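Side-chain contacts in hypothetical protein BP2299 (Bordetella pertussis Tohama I, PDB 2FQP), which is of unknown function but binds a zinc ion through histidines inside a cupin double-stranded beta-helix: residues W23-P26 with E30-W33; M38-V43 with V75-I80. One frame throughout, in Å; residues are numbered along the deposited sequence.

Interaction 1 (W23-P26 with E30-W33); sequences WRFP and ETGW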
loop_
_atom_site.group_PDB
_atom_site.type_symbol
_atom_site.label_atom_id
_atom_site.label_comp_id
_atom_site.label_asym_id
_atom_site.label_seq_id
_atom_site.Cartn_x
_atom_site.Cartn_y
_atom_site.Cartn_z
ATOM N N TRP A 23 5.269 1.379 -8.662
ATOM C CA TRP A 23 6.614 1.547 -9.214
ATOM C C TRP A 23 7.263 0.182 -9.337
ATOM O O TRP A 23 7.406 -0.542 -8.348
ATOM C CB TRP A 23 7.468 2.466 -8.324
ATOM C CG TRP A 23 7.140 3.907 -8.485
ATOM C CD1 TRP A 23 6.268 4.640 -7.741
ATOM C CD2 TRP A 23 7.663 4.792 -9.475
ATOM N NE1 TRP A 23 6.209 5.927 -8.200
ATOM C CE2 TRP A 23 7.069 6.060 -9.253
ATOM C CE3 TRP A 23 8.572 4.635 -10.540
ATOM C CZ2 TRP A 23 7.339 7.180 -10.073
ATOM C CZ3 TRP A 23 8.872 5.743 -11.339
ATOM C CH2 TRP A 23 8.251 7.013 -11.090
ATOM N N ARG A 24 7.598 -0.216 -10.567
ATOM C CA ARG A 24 8.210 -1.523 -10.800
ATOM C C ARG A 24 9.649 -1.365 -11.278
ATOM O O ARG A 24 9.915 -0.793 -12.342
ATOM C CB ARG A 24 7.378 -2.389 -11.789
ATOM C CG ARG A 24 6.007 -2.798 -11.281
ATOM C CD ARG A 24 5.162 -3.533 -12.367
ATOM N NE ARG A 24 5.727 -4.840 -12.653
ATOM C CZ ARG A 24 5.081 -5.828 -13.283
ATOM N NH1 ARG A 24 3.823 -5.678 -13.697
ATOM N NH2 ARG A 24 5.696 -6.999 -13.492
ATOM N N PHE A 25 10.589 -1.886 -10.488
ATOM C CA PHE A 25 12.005 -1.748 -10.768
ATOM C C PHE A 25 12.559 -2.978 -11.413
ATOM O O PHE A 25 12.531 -4.020 -10.816
ATOM C CB PHE A 25 12.788 -1.530 -9.459
ATOM C CG PHE A 25 12.549 -0.206 -8.808
ATOM C CD1 PHE A 25 11.326 0.074 -8.159
ATOM C CD2 PHE A 25 13.555 0.751 -8.754
ATOM C CE1 PHE A 25 11.107 1.266 -7.555
ATOM C CE2 PHE A 25 13.300 2.012 -8.135
ATOM C CZ PHE A 25 12.076 2.250 -7.562
ATOM N N PRO A 26 13.099 -2.865 -12.642
ATOM C CA PRO A 26 13.878 -3.990 -13.159
ATOM C C PRO A 26 15.035 -4.251 -12.226
ATOM O O PRO A 26 15.417 -3.355 -11.430
ATOM C CB PRO A 26 14.441 -3.458 -14.490
ATOM C CG PRO A 26 13.533 -2.427 -14.908
ATOM C CD PRO A 26 13.065 -1.751 -13.597
ATOM N N GLU A 30 16.490 2.039 -11.631
ATOM C CA GLU A 30 16.393 3.268 -10.804
ATOM C C GLU A 30 15.285 4.242 -11.231
ATOM O O GLU A 30 14.827 4.237 -12.362
ATOM C CB GLU A 30 17.732 4.022 -10.814
ATOM C CG GLU A 30 18.038 4.648 -12.169
ATOM C CD GLU A 30 19.400 5.341 -12.239
ATOM O OE1 GLU A 30 20.128 5.381 -11.210
ATOM O OE2 GLU A 30 19.729 5.801 -13.349
ATOM N N THR A 31 14.907 5.134 -10.322
ATOM C CA THR A 31 13.935 6.193 -10.624
ATOM C C THR A 31 14.447 7.354 -11.439
ATOM O O THR A 31 13.654 8.002 -12.159
ATOM C CB THR A 31 13.334 6.813 -9.341
ATOM O OG1 THR A 31 14.400 7.187 -8.467
ATOM C CG2 THR A 31 12.436 5.824 -8.657
ATOM N N GLY A 32 15.736 7.652 -11.276
ATOM C CA GLY A 32 16.310 8.961 -11.605
ATOM C C GLY A 32 16.032 9.891 -10.445
ATOM O O GLY A 32 15.146 9.626 -9.612
ATOM N N TRP A 33 16.795 10.959 -10.355
ATOM C CA TRP A 33 16.578 11.931 -9.304
ATOM C C TRP A 33 15.202 12.571 -9.470
ATOM O O TRP A 33 14.782 12.875 -10.566
ATOM C CB TRP A 33 17.640 13.017 -9.359
ATOM C CG TRP A 33 17.781 13.777 -8.076
ATOM C CD1 TRP A 33 17.115 14.912 -7.707
ATOM C CD2 TRP A 33 18.661 13.454 -6.995
ATOM N NE1 TRP A 33 17.527 15.319 -6.447
ATOM C CE2 TRP A 33 18.497 14.452 -6.006
ATOM C CE3 TRP A 33 19.600 12.449 -6.786
ATOM C CZ2 TRP A 33 19.198 14.435 -4.809
ATOM C CZ3 TRP A 33 20.321 12.450 -5.570
ATOM C CH2 TRP A 33 20.103 13.428 -4.618
#

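Interaction 2 (M38-V43 with V75-I80); sequences MDYVVV and VEHNVI. With ZN (zinc ion), chain E; ACT (acetate ion), chain F.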
loop_
_atom_site.group_PDB
_atom_site.type_symbol
_atom_site.label_atom_id
_atom_site.label_comp_id
_atom_site.label_asym_id
_atom_site.label_seq_id
_atom_site.Cartn_x
_atom_site.Cartn_y
_atom_site.Cartn_z
HETATM N N MSE A 38 4.713 16.039 -2.419
HETATM C CA MSE A 38 3.674 15.708 -1.440
HETATM C C MSE A 38 4.138 14.756 -0.380
HETATM O O MSE A 38 4.998 13.912 -0.641
HETATM C CB MSE A 38 2.513 15.070 -2.189
HETATM C CG MSE A 38 1.747 16.059 -3.000
HETATM SE SE MSE A 38 0.467 15.081 -4.122
HETATM C CE MSE A 38 1.572 14.851 -5.688
ATOM N N ASP A 39 3.571 14.846 0.823
ATOM C CA ASP A 39 3.753 13.728 1.790
ATOM C C ASP A 39 3.302 12.441 1.092
ATOM O O ASP A 39 2.355 12.431 0.280
ATOM C CB ASP A 39 2.947 13.919 3.073
ATOM C CG ASP A 39 3.357 15.149 3.875
ATOM O OD1 ASP A 39 4.485 15.653 3.729
ATOM O OD2 ASP A 39 2.525 15.596 4.703
ATOM N N TYR A 40 3.961 11.342 1.406
ATOM C CA TYR A 40 3.636 10.078 0.736
ATOM C C TYR A 40 3.791 8.870 1.627
ATOM O O TYR A 40 4.454 8.940 2.661
ATOM C CB TYR A 40 4.419 9.929 -0.581
ATOM C CG TYR A 40 5.926 9.773 -0.445
ATOM C CD1 TYR A 40 6.743 10.873 -0.201
ATOM C CD2 TYR A 40 6.530 8.534 -0.609
ATOM C CE1 TYR A 40 8.137 10.732 -0.124
ATOM C CE2 TYR A 40 7.924 8.386 -0.521
ATOM C CZ TYR A 40 8.720 9.504 -0.287
ATOM O OH TYR A 40 10.127 9.391 -0.170
ATOM N N VAL A 41 3.083 7.807 1.250
ATOM C CA VAL A 41 3.153 6.522 1.891
ATOM C C VAL A 41 3.711 5.483 0.935
ATOM O O VAL A 41 3.338 5.464 -0.202
ATOM C CB VAL A 41 1.732 6.077 2.370
ATOM C CG1 VAL A 41 1.795 4.690 2.924
ATOM C CG2 VAL A 41 1.168 7.082 3.400
ATOM N N VAL A 42 4.663 4.656 1.400
ATOM C CA VAL A 42 5.211 3.598 0.599
ATOM C C VAL A 42 4.692 2.290 1.174
ATOM O O VAL A 42 4.889 2.026 2.366
ATOM C CB VAL A 42 6.773 3.634 0.629
ATOM C CG1 VAL A 42 7.382 2.423 -0.073
ATOM C CG2 VAL A 42 7.296 4.951 0.046
ATOM N N VAL A 43 3.995 1.509 0.347
ATOM C CA VAL A 43 3.653 0.138 0.700
ATOM C C VAL A 43 4.486 -0.822 -0.153
ATOM O O VAL A 43 4.197 -1.010 -1.322
ATOM C CB VAL A 43 2.148 -0.173 0.446
ATOM C CG1 VAL A 43 1.841 -1.576 0.927
ATOM C CG2 VAL A 43 1.211 0.848 1.155
ATOM N N VAL A 75 11.464 15.375 0.120
ATOM C CA VAL A 75 12.493 14.374 -0.138
ATOM C C VAL A 75 13.041 14.540 -1.542
ATOM O O VAL A 75 12.291 14.670 -2.493
ATOM C CB VAL A 75 11.917 12.935 0.062
ATOM C CG1 VAL A 75 12.879 11.896 -0.428
ATOM C CG2 VAL A 75 11.577 12.736 1.540
ATOM N N GLU A 76 14.357 14.568 -1.648
ATOM C CA GLU A 76 15.063 14.604 -2.951
ATOM C C GLU A 76 15.979 13.431 -2.959
ATOM O O GLU A 76 16.800 13.280 -2.062
ATOM C CB GLU A 76 15.869 15.882 -3.139
ATOM C CG GLU A 76 15.029 17.139 -3.215
ATOM C CD GLU A 76 15.654 18.236 -4.107
ATOM O OE1 GLU A 76 16.634 17.977 -4.877
ATOM O OE2 GLU A 76 15.137 19.366 -4.026
ATOM N N HIS A 77 15.821 12.558 -3.947
ATOM C CA HIS A 77 16.660 11.378 -4.047
ATOM C C HIS A 77 16.545 10.637 -5.377
ATOM O O HIS A 77 15.706 10.955 -6.204
ATOM C CB HIS A 77 16.321 10.396 -2.913
ATOM C CG HIS A 77 14.916 9.873 -2.943
ATOM N ND1 HIS A 77 14.414 9.092 -1.921
ATOM C CD2 HIS A 77 13.911 10.015 -3.836
ATOM C CE1 HIS A 77 13.172 8.748 -2.198
ATOM N NE2 HIS A 77 12.830 9.301 -3.345
ATOM N N ASN A 78 17.431 9.655 -5.535
ATOM C CA ASN A 78 17.403 8.674 -6.571
ATOM C C ASN A 78 17.254 7.335 -5.844
ATOM O O ASN A 78 17.888 7.097 -4.833
ATOM C CB ASN A 78 18.658 8.677 -7.437
ATOM C CG ASN A 78 18.626 7.572 -8.519
ATOM O OD1 ASN A 78 17.590 7.335 -9.108
ATOM N ND2 ASN A 78 19.768 6.881 -8.731
ATOM N N VAL A 79 16.396 6.465 -6.350
ATOM C CA VAL A 79 16.176 5.202 -5.698
ATOM C C VAL A 79 16.538 4.092 -6.660
ATOM O O VAL A 79 16.072 4.099 -7.761
ATOM C CB VAL A 79 14.681 5.018 -5.349
ATOM C CG1 VAL A 79 14.418 3.663 -4.726
ATOM C CG2 VAL A 79 14.239 6.094 -4.390
ATOM N N ILE A 80 17.302 3.133 -6.183
ATOM C CA ILE A 80 17.873 2.079 -6.988
ATOM C C ILE A 80 17.502 0.724 -6.404
ATOM O O ILE A 80 17.531 0.521 -5.186
ATOM C CB ILE A 80 19.429 2.191 -7.048
ATOM C CG1 ILE A 80 19.871 3.432 -7.827
ATOM C CG2 ILE A 80 20.075 0.967 -7.706
ATOM C CD1 ILE A 80 21.324 3.808 -7.547
HETATM ZN ZN ZN E . 10.877 8.946 -4.485
HETATM C C ACT F . 11.164 5.784 -0.611
HETATM O O ACT F . 11.548 5.597 0.570
HETATM O OXT ACT F . 10.854 6.949 -0.994
HETATM C CH3 ACT F . 11.110 4.631 -1.554
HETATM O O HOH W 1 9.170 8.005 -5.870
HETATM O O HOH W 2 11.382 6.988 -5.508
HETATM O O HOH W 3 10.049 7.438 -3.399
#

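Interaction 1 (W23-P26 with E30-W33)
The methyl CG2 of T31 meets the rings of F25 and W23 at a slant, neither squarely over a face nor at an edge. The fold is the cupin double-stranded beta-helix. This contact joins the end of strand 18-25 to the loop that leads on to strand 34-35 in the other sheet. The closest touch is F25 CZ to T31 CG2 at 3.8 Å. F25 CE2 is almost as near, 3.9 Å from T31 CG2. W23 is more distant. Its CE3 lies 4.5 Å from T31 CG2, at the corner of the six-membered ring. E30 takes part with its backbone, since F25 CE2 comes within 4.3 Å of E30 CA. Both aromatic rings also meet the ring of F89 on strand 87-94, at about 40° between planes.

The T31 torsion separates the two branches. With chi1 at 51°, OG1 sits between the backbone N and the carbonyl carbon, while CG2 stands anti to the carbonyl carbon and meets the F25 ring. The methyl packs on the rings, and the hydroxyl bonds both G32 O and the backbone N of V79 on strand 76-80. E30 also divides its roles. Its CB leaves the backbone on the side away from F25, and its OE1 is hydrogen-bonded to N78 ND2.

T31 lies close to the metal site, its side chain about 5 Å from the zinc ion at nearest atoms. G32 O accepts from ND1 of the zinc ligand H34, consistent with a second-shell role for the loop in orienting that ring. T31 OG1 donates to the same G32 O at 2.8 Å, tilted 29° from the carbonyl plane.

Interaction 2 (M38-V43 with V75-I80)
Y40 and H77 share the same first torsion, chi1 67° and 62°, with CG between the backbone N and the carbonyl carbon. From facing strands of the two cupin sheets, this brings the side chains together from opposite directions. Y40 OH ends 3.7 Å from H77 CE1.

V75 packs against both rings. Its CG1 lies over the centre of one H77 face, 3.5 Å above the plane, and V79 CG2 covers the opposite face. V75 CG2 approaches the Y40 ring at its edge, 4.3 Å from Y40 CE1. The imidazole is thus clamped between two valine methyls while its NE2 binds the zinc ion at 2.3 Å. H34, H36 and three waters complete six ligands. The H36 ring also stacks on Y40.

An acetate ion, probably from the crystallisation liquor, bridges the contact. Y40 OH donates to its OXT at 2.7 Å, and OXT lies in plane at the edges of both rings. H77 CE1 is 3.2 Å from OXT. Zinc-bound water 3 donates to the same oxygen at 2.6 Å, and Y69 OH also bonds the acetate. The carboxylate is therefore held in the second shell, through water rather than on the metal. Zinc would probably make that water a stronger donor, consistent with a pocket able to accept an anionic group.

Interaction 2 spans the two sheets of the cupin barrel. Interaction 1 joins the end of a strand of one sheet to the loop leading to the other. Their chemistry differs too. Interaction 1 is partly buried, local in sequence and mostly apolar. Interaction 2 is buried and long-range. It faces the zinc ion and is knit by metal, water and acetate. The loop of interaction 1 is bonded to strand 76-80, which belongs to interaction 2. T31 N is 3.0 Å from V79 O, a probable hydrogen bond. The 30-33 loop is thereby tied to the strand that carries H77.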